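Local coordinates for secreted protein ASP-2 (Necator americanus, PDB 1U53), which is a secreted hookworm protein of the CAP (pathogenesis-related-1) family, of no firmly established molecular role, studied as a vaccine antigen against human hookworm infection, at residues Ala48-Glu60 and Gln137-Tyr149. Residues are numbered along the deposited sequence; the frame is centred on the assembly and turned at random.
Sequences AKMKTMAYDCEVE and QMVWQETVKLGCY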
loop_
_atom_site.group_PDB
_atom_site.type_symbol
_atom_site.label_atom_id
_atom_site.label_comp_id
_atom_site.label_asym_id
_atom_site.label_seq_id
_atom_site.Cartn_x
_atom_site.Cartn_y
_atom_site.Cartn_z
ATOM N N ALA A 48 -8.579 -14.006 -5.866
ATOM C CA ALA A 48 -9.765 -14.745 -5.389
ATOM C C ALA A 48 -10.339 -14.202 -4.082
ATOM O O ALA A 48 -11.501 -14.483 -3.748
ATOM C CB ALA A 48 -9.406 -16.229 -5.182
ATOM N N LYS A 49 -9.518 -13.484 -3.313
ATOM C CA LYS A 49 -9.923 -13.022 -1.972
ATOM C C LYS A 49 -9.093 -11.821 -1.523
ATOM O O LYS A 49 -8.459 -11.817 -0.428
ATOM C CB LYS A 49 -9.868 -14.150 -0.934
ATOM C CG LYS A 49 -8.521 -14.835 -0.756
ATOM C CD LYS A 49 -8.642 -16.002 0.282
ATOM C CE LYS A 49 -9.001 -15.470 1.667
ATOM N NZ LYS A 49 -9.013 -16.629 2.700
ATOM N N MET A 50 -9.048 -10.800 -2.383
ATOM C CA MET A 50 -8.308 -9.592 -2.013
ATOM C C MET A 50 -9.083 -8.833 -0.928
ATOM O O MET A 50 -10.256 -8.448 -1.124
ATOM C CB MET A 50 -8.156 -8.727 -3.270
ATOM C CG MET A 50 -7.423 -7.432 -3.045
ATOM S SD MET A 50 -5.658 -7.637 -2.710
ATOM C CE MET A 50 -5.012 -8.066 -4.331
ATOM N N LYS A 51 -8.430 -8.587 0.207
ATOM C CA LYS A 51 -9.157 -8.035 1.340
ATOM C C LYS A 51 -9.191 -6.503 1.278
ATOM O O LYS A 51 -8.229 -5.858 0.826
ATOM C CB LYS A 51 -8.543 -8.545 2.658
ATOM C CG LYS A 51 -8.453 -10.092 2.696
ATOM C CD LYS A 51 -8.220 -10.595 4.138
ATOM C CE LYS A 51 -8.435 -12.146 4.238
ATOM N NZ LYS A 51 -7.968 -12.587 5.586
ATOM N N THR A 52 -10.318 -5.961 1.727
ATOM C CA THR A 52 -10.439 -4.505 1.942
ATOM C C THR A 52 -9.551 -4.060 3.109
ATOM O O THR A 52 -9.539 -4.706 4.190
ATOM C CB THR A 52 -11.915 -4.165 2.270
ATOM O OG1 THR A 52 -12.758 -4.604 1.203
ATOM C CG2 THR A 52 -12.103 -2.677 2.350
ATOM N N MET A 53 -8.854 -2.935 2.920
ATOM C CA MET A 53 -8.117 -2.296 3.998
ATOM C C MET A 53 -8.989 -1.312 4.795
ATOM O O MET A 53 -9.964 -0.730 4.288
ATOM C CB MET A 53 -6.897 -1.513 3.486
ATOM C CG MET A 53 -5.784 -2.378 2.954
ATOM S SD MET A 53 -4.530 -1.331 2.206
ATOM C CE MET A 53 -3.136 -2.447 2.189
ATOM N N ALA A 54 -8.641 -1.178 6.082
ATOM C CA ALA A 54 -9.236 -0.174 6.960
ATOM C C ALA A 54 -8.113 0.723 7.451
ATOM O O ALA A 54 -6.987 0.264 7.619
ATOM C CB ALA A 54 -9.884 -0.822 8.192
ATOM N N TYR A 55 -8.443 1.964 7.751
ATOM C CA TYR A 55 -7.460 2.915 8.284
ATOM C C TYR A 55 -7.255 2.636 9.759
ATOM O O TYR A 55 -8.202 2.251 10.478
ATOM C CB TYR A 55 -7.891 4.379 8.068
ATOM C CG TYR A 55 -6.680 5.303 8.053
ATOM C CD1 TYR A 55 -5.884 5.426 6.899
ATOM C CD2 TYR A 55 -6.272 5.979 9.210
ATOM C CE1 TYR A 55 -4.722 6.248 6.902
ATOM C CE2 TYR A 55 -5.121 6.800 9.218
ATOM C CZ TYR A 55 -4.349 6.915 8.076
ATOM O OH TYR A 55 -3.203 7.683 8.086
ATOM N N ASP A 56 -6.017 2.758 10.224
ATOM C CA ASP A 56 -5.747 2.380 11.647
ATOM C C ASP A 56 -4.870 3.480 12.246
ATOM O O ASP A 56 -3.728 3.695 11.786
ATOM C CB ASP A 56 -5.007 1.044 11.662
ATOM C CG ASP A 56 -4.643 0.573 13.053
ATOM O OD1 ASP A 56 -4.302 1.393 13.906
ATOM O OD2 ASP A 56 -4.692 -0.646 13.316
ATOM N N CYS A 57 -5.377 4.197 13.259
ATOM C CA CYS A 57 -4.661 5.374 13.763
ATOM C C CYS A 57 -3.358 5.004 14.468
ATOM O O CYS A 57 -2.446 5.837 14.566
ATOM C CB CYS A 57 -5.531 6.136 14.787
ATOM S SG CYS A 57 -7.116 6.644 14.176
ATOM N N GLU A 58 -3.306 3.782 15.027
ATOM C CA GLU A 58 -2.064 3.307 15.645
ATOM C C GLU A 58 -0.938 3.043 14.658
ATOM O O GLU A 58 0.238 3.312 14.921
ATOM C CB GLU A 58 -2.312 2.090 16.564
ATOM C CG GLU A 58 -3.106 2.480 17.812
ATOM C CD GLU A 58 -2.317 3.456 18.662
ATOM O OE1 GLU A 58 -2.697 4.654 18.731
ATOM O OE2 GLU A 58 -1.266 3.016 19.175
ATOM N N VAL A 59 -1.308 2.523 13.506
ATOM C CA VAL A 59 -0.369 2.330 12.394
ATOM C C VAL A 59 0.067 3.690 11.886
ATOM O O VAL A 59 1.248 3.899 11.586
ATOM C CB VAL A 59 -1.022 1.514 11.302
ATOM C CG1 VAL A 59 -0.029 1.325 10.129
ATOM C CG2 VAL A 59 -1.376 0.097 11.893
ATOM N N GLU A 60 -0.864 4.644 11.795
ATOM C CA GLU A 60 -0.451 6.038 11.441
ATOM C C GLU A 60 0.601 6.607 12.414
ATOM O O GLU A 60 1.547 7.295 12.019
ATOM C CB GLU A 60 -1.669 6.977 11.432
ATOM C CG GLU A 60 -1.303 8.424 11.221
ATOM C CD GLU A 60 -2.545 9.283 11.147
ATOM O OE1 GLU A 60 -2.749 10.041 12.113
ATOM O OE2 GLU A 60 -3.301 9.177 10.145
ATOM N N GLN A 137 3.502 -4.657 -1.607
ATOM C CA GLN A 137 2.926 -4.363 -0.304
ATOM C C GLN A 137 1.521 -3.713 -0.420
ATOM O O GLN A 137 0.624 -4.022 0.346
ATOM C CB GLN A 137 3.900 -3.535 0.565
ATOM C CG GLN A 137 3.323 -3.127 1.911
ATOM C CD GLN A 137 2.954 -4.320 2.844
ATOM O OE1 GLN A 137 1.797 -4.833 2.836
ATOM N NE2 GLN A 137 3.899 -4.709 3.691
ATOM N N MET A 138 1.321 -2.837 -1.416
ATOM C CA MET A 138 0.023 -2.198 -1.516
ATOM C C MET A 138 -1.061 -3.248 -1.767
ATOM O O MET A 138 -2.181 -3.076 -1.309
ATOM C CB MET A 138 -0.017 -1.206 -2.686
ATOM C CG MET A 138 0.683 0.090 -2.347
ATOM S SD MET A 138 0.532 1.293 -3.719
ATOM C CE MET A 138 -1.182 1.808 -3.436
ATOM N N VAL A 139 -0.763 -4.282 -2.576
ATOM C CA VAL A 139 -1.783 -5.274 -2.917
ATOM C C VAL A 139 -1.614 -6.632 -2.221
ATOM O O VAL A 139 -2.138 -7.637 -2.698
ATOM C CB VAL A 139 -1.902 -5.484 -4.458
ATOM C CG1 VAL A 139 -2.215 -4.107 -5.189
ATOM C CG2 VAL A 139 -0.606 -6.121 -5.049
ATOM N N TRP A 140 -0.882 -6.649 -1.097
ATOM C CA TRP A 140 -0.702 -7.881 -0.335
ATOM C C TRP A 140 -2.052 -8.314 0.266
ATOM O O TRP A 140 -2.689 -7.562 0.996
ATOM C CB TRP A 140 0.321 -7.628 0.773
ATOM C CG TRP A 140 0.879 -8.907 1.346
ATOM C CD1 TRP A 140 0.501 -9.550 2.479
ATOM C CD2 TRP A 140 1.971 -9.649 0.793
ATOM N NE1 TRP A 140 1.316 -10.671 2.680
ATOM C CE2 TRP A 140 2.193 -10.767 1.637
ATOM C CE3 TRP A 140 2.760 -9.494 -0.352
ATOM C CZ2 TRP A 140 3.193 -11.716 1.362
ATOM C CZ3 TRP A 140 3.742 -10.424 -0.631
ATOM C CH2 TRP A 140 3.952 -11.533 0.228
ATOM N N GLN A 141 -2.491 -9.526 -0.074
ATOM C CA GLN A 141 -3.857 -9.958 0.204
ATOM C C GLN A 141 -4.173 -9.808 1.668
ATOM O O GLN A 141 -5.264 -9.332 2.020
ATOM C CB GLN A 141 -4.003 -11.399 -0.246
ATOM C CG GLN A 141 -5.245 -12.077 0.304
ATOM C CD GLN A 141 -5.252 -13.498 -0.125
ATOM O OE1 GLN A 141 -5.274 -13.768 -1.295
ATOM N NE2 GLN A 141 -5.225 -14.420 0.835
ATOM N N GLU A 142 -3.250 -10.273 2.513
ATOM C CA GLU A 142 -3.539 -10.389 3.934
ATOM C C GLU A 142 -3.327 -9.104 4.719
ATOM O O GLU A 142 -3.697 -9.018 5.908
ATOM C CB GLU A 142 -2.773 -11.568 4.525
ATOM C CG GLU A 142 -3.275 -12.896 3.915
ATOM C CD GLU A 142 -4.675 -13.207 4.325
ATOM O OE1 GLU A 142 -5.057 -12.815 5.454
ATOM O OE2 GLU A 142 -5.423 -13.860 3.551
ATOM N N THR A 143 -2.831 -8.059 4.047
ATOM C CA THR A 143 -2.626 -6.791 4.741
ATOM C C THR A 143 -3.956 -6.055 4.747
ATOM O O THR A 143 -4.520 -5.787 3.675
ATOM C CB THR A 143 -1.591 -5.964 4.012
ATOM O OG1 THR A 143 -0.312 -6.569 4.191
ATOM C CG2 THR A 143 -1.555 -4.538 4.605
ATOM N N VAL A 144 -4.495 -5.749 5.931
ATOM C CA VAL A 144 -5.817 -5.166 6.038
ATOM C C VAL A 144 -5.883 -3.883 6.897
ATOM O O VAL A 144 -6.949 -3.347 7.099
ATOM C CB VAL A 144 -6.839 -6.191 6.581
ATOM C CG1 VAL A 144 -6.971 -7.332 5.606
ATOM C CG2 VAL A 144 -6.359 -6.690 7.939
ATOM N N LYS A 145 -4.745 -3.410 7.407
ATOM C CA LYS A 145 -4.673 -2.132 8.133
ATOM C C LYS A 145 -3.658 -1.223 7.436
ATOM O O LYS A 145 -2.571 -1.669 7.092
ATOM C CB LYS A 145 -4.195 -2.371 9.567
ATOM C CG LYS A 145 -5.164 -3.262 10.408
ATOM C CD LYS A 145 -4.554 -3.561 11.804
ATOM C CE LYS A 145 -5.642 -4.010 12.822
ATOM N NZ LYS A 145 -6.482 -2.878 13.276
ATOM N N LEU A 146 -4.007 0.042 7.278
ATOM C CA LEU A 146 -3.153 1.019 6.643
ATOM C C LEU A 146 -3.083 2.214 7.552
ATOM O O LEU A 146 -4.106 2.612 8.111
ATOM C CB LEU A 146 -3.812 1.474 5.309
ATOM C CG LEU A 146 -3.039 2.538 4.542
ATOM C CD1 LEU A 146 -1.746 1.942 4.037
ATOM C CD2 LEU A 146 -3.861 3.067 3.336
ATOM N N GLY A 147 -1.907 2.814 7.704
ATOM C CA GLY A 147 -1.842 4.092 8.439
ATOM C C GLY A 147 -0.660 4.842 7.845
ATOM O O GLY A 147 0.393 4.243 7.662
ATOM N N CYS A 148 -0.818 6.135 7.535
ATOM C CA CYS A 148 0.268 6.868 6.896
ATOM C C CYS A 148 0.462 8.238 7.508
ATOM O O CYS A 148 -0.417 8.756 8.170
ATOM C CB CYS A 148 -0.076 7.069 5.401
ATOM S SG CYS A 148 -0.616 5.570 4.538
ATOM N N TYR A 149 1.596 8.847 7.197
ATOM C CA TYR A 149 1.827 10.227 7.626
ATOM C C TYR A 149 2.634 10.947 6.562
ATOM O O TYR A 149 3.547 10.347 5.961
ATOM C CB TYR A 149 2.547 10.239 8.976
ATOM C CG TYR A 149 2.502 11.588 9.680
ATOM C CD1 TYR A 149 1.439 11.905 10.535
ATOM C CD2 TYR A 149 3.498 12.546 9.462
ATOM C CE1 TYR A 149 1.386 13.154 11.130
ATOM C CE2 TYR A 149 3.446 13.777 10.061
ATOM C CZ TYR A 149 2.398 14.081 10.903
ATOM O OH TYR A 149 2.361 15.318 11.542
HETATM O O HOH W 1 -6.703 -13.044 -3.537
#
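In the mixed sheet of this CAP fold, the short outer strand 54-55 runs parallel to strand 145-152, and Ala54 and Tyr55 pair there with Lys145 and Leu146. Ala54 uses both its backbone groups, N to Val144 O and O to Leu146 N; Leu146 O then receives Asp56 N at 2.9 Å. The same Leu146 carbonyl oxygen lies over one face of the Tyr55 ring, as does Gly147 CA, which makes a CH-pi contact 4.2 Å from the ring centroid. With CG anti to the backbone nitrogen (chi1 -156°), the tyrosine carries its hydroxyl on to Cys148, whose N-H meets OH at 2.9 Å and almost straight, 173°. That hydroxyl in turn donates to the anti lone pair of Glu60 OE2, a carboxylate also salt-bridged to Arg17, so the phenol is gripped from two sides of the contact. Where the strand gives way to helix 57-67, Asp56 is the N-cap: OD1 accepts from Val59 N, while OD2 forms a salt bridge with Lys145 NZ at 2.9 Å, met on the anti side but tilted from the carboxylate plane. The helix comes close to Gly147, whose CA lies 3.5 Å from Glu60 N; Val59 CG1 comes within 3.4 Å of Gly147 N. Beyond the other end of the pairing, Met53, extended beyond CG, brings CE to 3.6 Å from Thr143 CG2. Lys51 crosses Val144, its CB and CD touching CG1, and ends in a salt bridge, NZ to Glu142 OE1 at 2.9 Å. Gln141 NE2 donates to Glu142 OE2, which lies in the plane of the Gln141 amide, and a water links Gln141 OE1 to Lys49 N.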